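Local coordinates for protein tripeptidase (Staphylococcus aureus subsp. aureus, PDB 3RZA) that probably hydrolyses tripeptides as a zinc-binding member of the M20/M25/M40 peptidase family, at residues F181-D186 with K321-S326. Residues are numbered along the deposited sequence; the frame is centred on the assembly and turned at random.
Sequences FGYAID and KIAQES. With ZN (zinc ion), chain C.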
loop_
_atom_site.group_PDB
_atom_site.type_symbol
_atom_site.label_atom_id
_atom_site.label_comp_id
_atom_site.label_asym_id
_atom_site.label_seq_id
_atom_site.Cartn_x
_atom_site.Cartn_y
_atom_site.Cartn_z
ATOM N N PHE A 181 -43.096 -17.230 4.568
ATOM C CA PHE A 181 -42.313 -16.007 4.817
ATOM C C PHE A 181 -41.471 -16.182 6.069
ATOM O O PHE A 181 -41.612 -17.182 6.795
ATOM C CB PHE A 181 -43.231 -14.767 4.954
ATOM C CG PHE A 181 -44.372 -14.942 5.941
ATOM C CD1 PHE A 181 -44.166 -14.769 7.329
ATOM C CD2 PHE A 181 -45.654 -15.257 5.495
ATOM C CE1 PHE A 181 -45.215 -14.933 8.237
ATOM C CE2 PHE A 181 -46.712 -15.405 6.402
ATOM C CZ PHE A 181 -46.484 -15.260 7.779
ATOM N N GLY A 182 -40.590 -15.222 6.336
ATOM C CA GLY A 182 -39.852 -15.248 7.574
ATOM C C GLY A 182 -38.935 -14.115 7.886
ATOM O O GLY A 182 -39.047 -13.047 7.319
ATOM N N TYR A 183 -38.084 -14.343 8.884
ATOM C CA TYR A 183 -37.384 -13.283 9.574
ATOM C C TYR A 183 -35.943 -13.646 9.807
ATOM O O TYR A 183 -35.666 -14.691 10.403
ATOM C CB TYR A 183 -38.049 -13.011 10.912
ATOM C CG TYR A 183 -39.484 -12.615 10.744
ATOM C CD1 TYR A 183 -39.822 -11.317 10.349
ATOM C CD2 TYR A 183 -40.513 -13.568 10.874
ATOM C CE1 TYR A 183 -41.158 -10.954 10.152
ATOM C CE2 TYR A 183 -41.845 -13.217 10.671
ATOM C CZ TYR A 183 -42.166 -11.908 10.317
ATOM O OH TYR A 183 -43.494 -11.568 10.088
ATOM N N ALA A 184 -35.028 -12.792 9.349
ATOM C CA ALA A 184 -33.623 -12.852 9.776
ATOM C C ALA A 184 -33.476 -12.036 11.054
ATOM O O ALA A 184 -33.754 -10.850 11.054
ATOM C CB ALA A 184 -32.721 -12.342 8.683
ATOM N N ILE A 185 -33.071 -12.690 12.148
ATOM C CA ILE A 185 -32.948 -12.050 13.455
ATOM C C ILE A 185 -31.525 -11.493 13.537
ATOM O O ILE A 185 -30.662 -12.040 14.241
ATOM C CB ILE A 185 -33.260 -13.058 14.643
ATOM C CG1 ILE A 185 -34.606 -13.808 14.412
ATOM C CG2 ILE A 185 -33.291 -12.315 15.993
ATOM C CD1 ILE A 185 -34.845 -14.956 15.398
ATOM N N ASP A 186 -31.265 -10.422 12.780
ATOM C CA ASP A 186 -29.894 -9.977 12.505
ATOM C C ASP A 186 -29.781 -8.541 11.881
ATOM O O ASP A 186 -28.973 -8.323 10.995
ATOM C CB ASP A 186 -29.206 -11.019 11.566
ATOM C CG ASP A 186 -27.693 -10.814 11.430
ATOM O OD1 ASP A 186 -27.050 -10.406 12.414
ATOM O OD2 ASP A 186 -27.139 -11.083 10.338
ATOM N N LYS A 321 -46.439 -6.708 8.307
ATOM C CA LYS A 321 -47.522 -6.405 9.258
ATOM C C LYS A 321 -47.453 -7.224 10.553
ATOM O O LYS A 321 -47.671 -6.691 11.634
ATOM C CB LYS A 321 -48.894 -6.586 8.586
ATOM C CG LYS A 321 -49.167 -5.567 7.434
ATOM C CD LYS A 321 -49.631 -4.207 7.991
ATOM C CE LYS A 321 -49.236 -2.995 7.115
ATOM N NZ LYS A 321 -47.878 -2.398 7.435
ATOM N N ILE A 322 -47.107 -8.501 10.446
ATOM C CA ILE A 322 -46.905 -9.362 11.633
ATOM C C ILE A 322 -45.697 -8.888 12.496
ATOM O O ILE A 322 -45.795 -8.837 13.737
ATOM C CB ILE A 322 -46.795 -10.852 11.232
ATOM C CG1 ILE A 322 -48.142 -11.350 10.663
ATOM C CG2 ILE A 322 -46.382 -11.697 12.418
ATOM C CD1 ILE A 322 -48.038 -12.636 9.806
ATOM N N ALA A 323 -44.606 -8.459 11.857
ATOM C CA ALA A 323 -43.441 -7.902 12.606
ATOM C C ALA A 323 -43.799 -6.609 13.346
ATOM O O ALA A 323 -43.411 -6.406 14.524
ATOM C CB ALA A 323 -42.245 -7.655 11.659
ATOM N N GLN A 324 -44.527 -5.730 12.656
ATOM C CA GLN A 324 -44.978 -4.492 13.256
ATOM C C GLN A 324 -46.004 -4.738 14.383
ATOM O O GLN A 324 -45.922 -4.104 15.430
ATOM C CB GLN A 324 -45.560 -3.540 12.200
ATOM C CG GLN A 324 -44.545 -2.953 11.241
ATOM C CD GLN A 324 -45.219 -2.017 10.282
ATOM O OE1 GLN A 324 -45.972 -2.458 9.422
ATOM N NE2 GLN A 324 -45.029 -0.712 10.475
ATOM N N GLU A 325 -46.947 -5.661 14.166
ATOM C CA GLU A 325 -47.947 -6.030 15.213
ATOM C C GLU A 325 -47.270 -6.560 16.489
ATOM O O GLU A 325 -47.593 -6.102 17.604
ATOM C CB GLU A 325 -48.947 -7.070 14.686
ATOM C CG GLU A 325 -50.122 -7.410 15.671
ATOM C CD GLU A 325 -51.072 -8.510 15.149
ATOM O OE1 GLU A 325 -51.043 -8.829 13.945
ATOM O OE2 GLU A 325 -51.838 -9.062 15.969
ATOM N N SER A 326 -46.321 -7.487 16.315
ATOM C CA SER A 326 -45.522 -8.050 17.446
ATOM C C SER A 326 -44.784 -6.943 18.227
ATOM O O SER A 326 -44.792 -6.932 19.461
ATOM C CB SER A 326 -44.548 -9.126 16.961
ATOM O OG SER A 326 -43.417 -8.602 16.227
HETATM ZN ZN ZN C . -24.974 -10.684 11.964
HETATM O O HOH W 1 -24.123 -9.277 10.679
#
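With CG anti to the carbonyl carbon (chi1 -59°), the Tyr183 side chain leaves strand 181-184 and carries its phenol to residues 321-326 of helix 318-329, where OH lies against Ile322 and ring atom CE1 against Ala323. Phe181, two residues earlier on the same face of the strand, holds CG between its backbone N and carbonyl carbon (chi1 51°), and its ring reaches Ile322 by the far end, CZ lying 3.7 Å from Ile322 CD1. Ile322 therefore serves both aromatics with different branches: CD1 meets the phenylalanine obliquely, while CB, 3.6 Å from Tyr183 OH, and CG2 border the hydroxyl. The isoleucine side chain runs nearly at right angles to each aromatic. The methyl of Ala323 approaches the tyrosine ring obliquely, CB standing 3.8 Å from CE1. No hydrogen bond joins the two segments; the buried phenol oxygen is instead satisfied by Val319 O, in the first turn of the same helix. Beyond Tyr183 the chain turns at Ile185, centre of an inverse gamma turn, and delivers Asp186 to the zinc ion, bound by OD1 at 2.1 Å and shared with His98 and Asp129. This is helix-on-sheet packing of a layered alpha/beta domain: strand 181-184 runs parallel between strands 93-98 and 355-359, and helix 318-329 covers them beside helix 374-393, whose Ile387 touches both Tyr183 and Ser326.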